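Local coordinates for cytosolic IMP-GMP specific 5'-nucleotidase (Legionella pneumophila subsp. pneumophila, PDB 4OHF), which probably hydrolyses the 5'-phosphate of nucleoside monophosphates such as IMP and GMP, as a magnesium-dependent cytosolic nucleotidase of the HAD clan, at residues B[245-253]-B[306-316]. Numbering follows the deposited sequence.
Sequences ANKPRFFYD and YGDILRLKKDC. With PO4 (phosphate ion), chain I; PO4 (phosphate ion), chain H.
At the phosphate-binding end of the HAD-type catalytic domain, K247 crosses the Y306 ring obliquely, its CB 3.5 Å from Y306 CE1. Its position after strand 240-243 is consistent with the conserved motif III lysine of HAD phosphatases; the magnesium ligand D303, which precedes Y306, probably belongs to motif IV. A bend at chi3 (-66°) turns the K247 amine to the chain H phosphate, where NZ donates a hydrogen bond to O4 (2.8 Å); further partners of NZ are L208 O and Y300 OH, the latter also hydrogen-bonded to Y306 OH. T209, N210 and the backbone N of D25 also bind this ion, probably from the crystallisation medium, at the place expected for a substrate phosphate. P248, preceded by a cis peptide, sets its CB against Y306 CB at 3.5 Å. The F251 ring meets Y306 obliquely (planes at 54°) and packs with its CD1 on L312 CD1 and its CD2 near C316 SG. The extended R311 chain brings its guanidinium over one face of Y252 in a cation-pi contact, the planes tilted 39° apart and CZ 3.7 Å from the ring centroid, while R249 CA lies over the opposite face. A salt bridge from R311 NH1 to D315 OD1 (3.0 Å) steadies that cation. The contact thus joins helix 249-252 to helix 309-315, with strand 204-208 packed against F251 and helix 418-426 against I309.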
loop_
_atom_site.group_PDB
_atom_site.type_symbol
_atom_site.label_atom_id
_atom_site.label_comp_id
_atom_site.label_asym_id
_atom_site.label_seq_id
_atom_site.Cartn_x
_atom_site.Cartn_y
_atom_site.Cartn_z
ATOM N N ALA B 245 -27.689 -8.088 4.471
ATOM C CA ALA B 245 -27.019 -6.887 4.923
ATOM C C ALA B 245 -25.694 -6.671 4.234
ATOM O O ALA B 245 -25.270 -5.543 4.032
ATOM C CB ALA B 245 -26.821 -6.936 6.429
ATOM N N ASN B 246 -25.044 -7.764 3.876
ATOM C CA ASN B 246 -23.754 -7.696 3.212
ATOM C C ASN B 246 -22.681 -7.082 4.132
ATOM O O ASN B 246 -21.989 -6.126 3.769
ATOM C CB ASN B 246 -23.875 -6.901 1.904
ATOM C CG ASN B 246 -22.721 -7.159 0.946
ATOM O OD1 ASN B 246 -22.698 -6.620 -0.154
ATOM N ND2 ASN B 246 -21.761 -7.990 1.358
ATOM N N LYS B 247 -22.565 -7.634 5.332
ATOM C CA LYS B 247 -21.551 -7.192 6.274
ATOM C C LYS B 247 -20.250 -7.860 5.801
ATOM O O LYS B 247 -20.278 -8.927 5.182
ATOM C CB LYS B 247 -21.906 -7.668 7.684
ATOM C CG LYS B 247 -23.147 -7.022 8.268
ATOM C CD LYS B 247 -23.590 -7.713 9.567
ATOM C CE LYS B 247 -24.064 -9.152 9.288
ATOM N NZ LYS B 247 -24.516 -9.878 10.509
ATOM N N PRO B 248 -19.095 -7.272 6.117
ATOM C CA PRO B 248 -18.891 -6.045 6.882
ATOM C C PRO B 248 -19.169 -4.763 6.111
ATOM O O PRO B 248 -19.368 -3.697 6.714
ATOM C CB PRO B 248 -17.429 -6.147 7.289
ATOM C CG PRO B 248 -16.823 -6.787 6.075
ATOM C CD PRO B 248 -17.811 -7.890 5.753
ATOM N N ARG B 249 -19.177 -4.854 4.785
ATOM C CA ARG B 249 -19.396 -3.672 3.956
ATOM C C ARG B 249 -20.599 -2.847 4.368
ATOM O O ARG B 249 -20.614 -1.632 4.157
ATOM C CB ARG B 249 -19.477 -4.052 2.473
ATOM C CG ARG B 249 -18.109 -4.280 1.851
ATOM C CD ARG B 249 -18.154 -4.289 0.334
ATOM N NE ARG B 249 -18.785 -5.489 -0.181
ATOM C CZ ARG B 249 -18.797 -5.837 -1.463
ATOM N NH1 ARG B 249 -19.401 -6.965 -1.830
ATOM N NH2 ARG B 249 -18.209 -5.065 -2.373
ATOM N N PHE B 250 -21.608 -3.479 4.956
ATOM C CA PHE B 250 -22.768 -2.717 5.404
ATOM C C PHE B 250 -22.319 -1.597 6.360
ATOM O O PHE B 250 -22.854 -0.490 6.344
ATOM C CB PHE B 250 -23.753 -3.603 6.156
ATOM C CG PHE B 250 -24.868 -2.833 6.834
ATOM C CD1 PHE B 250 -26.113 -2.675 6.213
ATOM C CD2 PHE B 250 -24.668 -2.247 8.082
ATOM C CE1 PHE B 250 -27.139 -1.947 6.824
ATOM C CE2 PHE B 250 -25.677 -1.520 8.696
ATOM C CZ PHE B 250 -26.923 -1.369 8.060
ATOM N N PHE B 251 -21.346 -1.908 7.207
ATOM C CA PHE B 251 -20.841 -0.964 8.184
ATOM C C PHE B 251 -20.031 0.197 7.613
ATOM O O PHE B 251 -20.163 1.319 8.077
ATOM C CB PHE B 251 -19.988 -1.702 9.220
ATOM C CG PHE B 251 -20.744 -2.717 10.010
ATOM C CD1 PHE B 251 -20.507 -4.077 9.835
ATOM C CD2 PHE B 251 -21.710 -2.318 10.924
ATOM C CE1 PHE B 251 -21.223 -5.025 10.560
ATOM C CE2 PHE B 251 -22.432 -3.251 11.651
ATOM C CZ PHE B 251 -22.187 -4.612 11.471
ATOM N N TYR B 252 -19.203 -0.059 6.605
ATOM C CA TYR B 252 -18.365 1.008 6.067
ATOM C C TYR B 252 -18.587 1.422 4.620
ATOM O O TYR B 252 -18.115 2.482 4.204
ATOM C CB TYR B 252 -16.883 0.647 6.252
ATOM C CG TYR B 252 -16.475 -0.653 5.596
ATOM C CD1 TYR B 252 -16.234 -1.800 6.362
ATOM C CD2 TYR B 252 -16.309 -0.735 4.217
ATOM C CE1 TYR B 252 -15.833 -2.995 5.768
ATOM C CE2 TYR B 252 -15.907 -1.931 3.607
ATOM C CZ TYR B 252 -15.672 -3.054 4.395
ATOM O OH TYR B 252 -15.280 -4.232 3.809
ATOM N N ASP B 253 -19.285 0.599 3.848
ATOM C CA ASP B 253 -19.527 0.928 2.451
ATOM C C ASP B 253 -20.743 1.841 2.293
ATOM O O ASP B 253 -21.224 2.408 3.274
ATOM C CB ASP B 253 -19.697 -0.353 1.650
ATOM C CG ASP B 253 -19.125 -0.238 0.260
ATOM O OD1 ASP B 253 -18.464 -1.199 -0.212
ATOM O OD2 ASP B 253 -19.341 0.831 -0.359
ATOM N N TYR B 306 -15.402 -9.335 11.859
ATOM C CA TYR B 306 -15.438 -9.041 10.419
ATOM C C TYR B 306 -14.088 -8.638 9.827
ATOM O O TYR B 306 -13.872 -7.472 9.485
ATOM C CB TYR B 306 -16.466 -7.932 10.132
ATOM C CG TYR B 306 -17.894 -8.403 10.256
ATOM C CD1 TYR B 306 -18.448 -9.237 9.289
ATOM C CD2 TYR B 306 -18.664 -8.087 11.379
ATOM C CE1 TYR B 306 -19.728 -9.757 9.432
ATOM C CE2 TYR B 306 -19.954 -8.607 11.537
ATOM C CZ TYR B 306 -20.473 -9.445 10.553
ATOM O OH TYR B 306 -21.721 -10.005 10.687
ATOM N N GLY B 307 -13.186 -9.602 9.702
ATOM C CA GLY B 307 -11.888 -9.310 9.137
ATOM C C GLY B 307 -11.165 -8.155 9.799
ATOM O O GLY B 307 -10.849 -8.222 10.990
ATOM N N ASP B 308 -10.913 -7.089 9.035
ATOM C CA ASP B 308 -10.188 -5.926 9.550
ATOM C C ASP B 308 -10.964 -5.071 10.545
ATOM O O ASP B 308 -11.905 -4.363 10.182
ATOM C CB ASP B 308 -9.708 -5.046 8.398
ATOM C CG ASP B 308 -8.869 -3.872 8.877
ATOM O OD1 ASP B 308 -7.914 -4.099 9.653
ATOM O OD2 ASP B 308 -9.159 -2.724 8.476
ATOM N N ILE B 309 -10.525 -5.132 11.799
ATOM C CA ILE B 309 -11.147 -4.405 12.895
ATOM C C ILE B 309 -10.964 -2.897 12.759
ATOM O O ILE B 309 -11.841 -2.120 13.122
ATOM C CB ILE B 309 -10.554 -4.871 14.250
ATOM C CG1 ILE B 309 -10.572 -6.403 14.327
ATOM C CG2 ILE B 309 -11.345 -4.281 15.401
ATOM C CD1 ILE B 309 -10.013 -6.976 15.622
ATOM N N LEU B 310 -9.821 -2.489 12.227
ATOM C CA LEU B 310 -9.509 -1.073 12.055
ATOM C C LEU B 310 -10.407 -0.368 11.038
ATOM O O LEU B 310 -11.076 0.617 11.366
ATOM C CB LEU B 310 -8.030 -0.919 11.660
ATOM C CG LEU B 310 -7.396 0.471 11.460
ATOM C CD1 LEU B 310 -7.632 0.955 10.020
ATOM C CD2 LEU B 310 -7.950 1.462 12.497
ATOM N N ARG B 311 -10.418 -0.868 9.806
ATOM C CA ARG B 311 -11.237 -0.275 8.755
ATOM C C ARG B 311 -12.700 -0.186 9.169
ATOM O O ARG B 311 -13.407 0.742 8.781
ATOM C CB ARG B 311 -11.104 -1.093 7.467
ATOM C CG ARG B 311 -12.094 -0.730 6.382
ATOM C CD ARG B 311 -11.720 -1.411 5.072
ATOM N NE ARG B 311 -12.628 -1.084 3.971
ATOM C CZ ARG B 311 -13.170 0.114 3.765
ATOM N NH1 ARG B 311 -12.914 1.123 4.589
ATOM N NH2 ARG B 311 -13.954 0.315 2.716
ATOM N N LEU B 312 -13.144 -1.148 9.974
ATOM C CA LEU B 312 -14.522 -1.190 10.435
ATOM C C LEU B 312 -14.816 -0.222 11.586
ATOM O O LEU B 312 -15.810 0.499 11.549
ATOM C CB LEU B 312 -14.880 -2.615 10.841
ATOM C CG LEU B 312 -16.369 -2.945 10.942
ATOM C CD1 LEU B 312 -16.531 -4.455 10.957
ATOM C CD2 LEU B 312 -16.972 -2.312 12.189
ATOM N N LYS B 313 -13.970 -0.208 12.609
ATOM C CA LYS B 313 -14.190 0.693 13.735
ATOM C C LYS B 313 -13.838 2.126 13.336
ATOM O O LYS B 313 -14.190 3.073 14.036
ATOM C CB LYS B 313 -13.347 0.276 14.956
ATOM C CG LYS B 313 -13.587 -1.145 15.457
ATOM C CD LYS B 313 -14.973 -1.350 16.060
ATOM C CE LYS B 313 -15.090 -0.708 17.423
ATOM N NZ LYS B 313 -16.488 -0.760 17.928
ATOM N N LYS B 314 -13.158 2.285 12.206
ATOM C CA LYS B 314 -12.759 3.613 11.736
ATOM C C LYS B 314 -13.865 4.349 10.980
ATOM O O LYS B 314 -14.042 5.554 11.141
ATOM C CB LYS B 314 -11.529 3.506 10.829
ATOM C CG LYS B 314 -10.996 4.850 10.355
ATOM C CD LYS B 314 -9.922 4.715 9.276
ATOM C CE LYS B 314 -10.518 4.328 7.924
ATOM N NZ LYS B 314 -9.473 4.189 6.862
ATOM N N ASP B 315 -14.612 3.623 10.160
ATOM C CA ASP B 315 -15.665 4.243 9.368
ATOM C C ASP B 315 -17.069 4.008 9.884
ATOM O O ASP B 315 -18.031 4.400 9.232
ATOM C CB ASP B 315 -15.599 3.742 7.927
ATOM C CG ASP B 315 -14.250 3.968 7.291
ATOM O OD1 ASP B 315 -13.973 3.307 6.266
ATOM O OD2 ASP B 315 -13.477 4.805 7.810
ATOM N N CYS B 316 -17.212 3.361 11.034
ATOM C CA CYS B 316 -18.548 3.114 11.536
ATOM C C CYS B 316 -18.902 4.010 12.713
ATOM O O CYS B 316 -19.641 4.986 12.550
ATOM C CB CYS B 316 -18.714 1.653 11.925
ATOM S SG CYS B 316 -20.429 1.213 12.227
HETATM P P PO4 I . -16.422 -0.346 21.144
HETATM O O1 PO4 I . -17.894 -0.501 21.041
HETATM O O2 PO4 I . -15.773 -1.674 21.011
HETATM O O3 PO4 I . -16.078 0.241 22.462
HETATM O O4 PO4 I . -15.935 0.549 20.069
HETATM P P PO4 H . -26.023 -13.541 9.877
HETATM O O1 PO4 H . -26.130 -14.432 8.690
HETATM O O2 PO4 H . -25.067 -14.108 10.850
HETATM O O3 PO4 H . -27.359 -13.410 10.519
HETATM O O4 PO4 H . -25.531 -12.208 9.447
#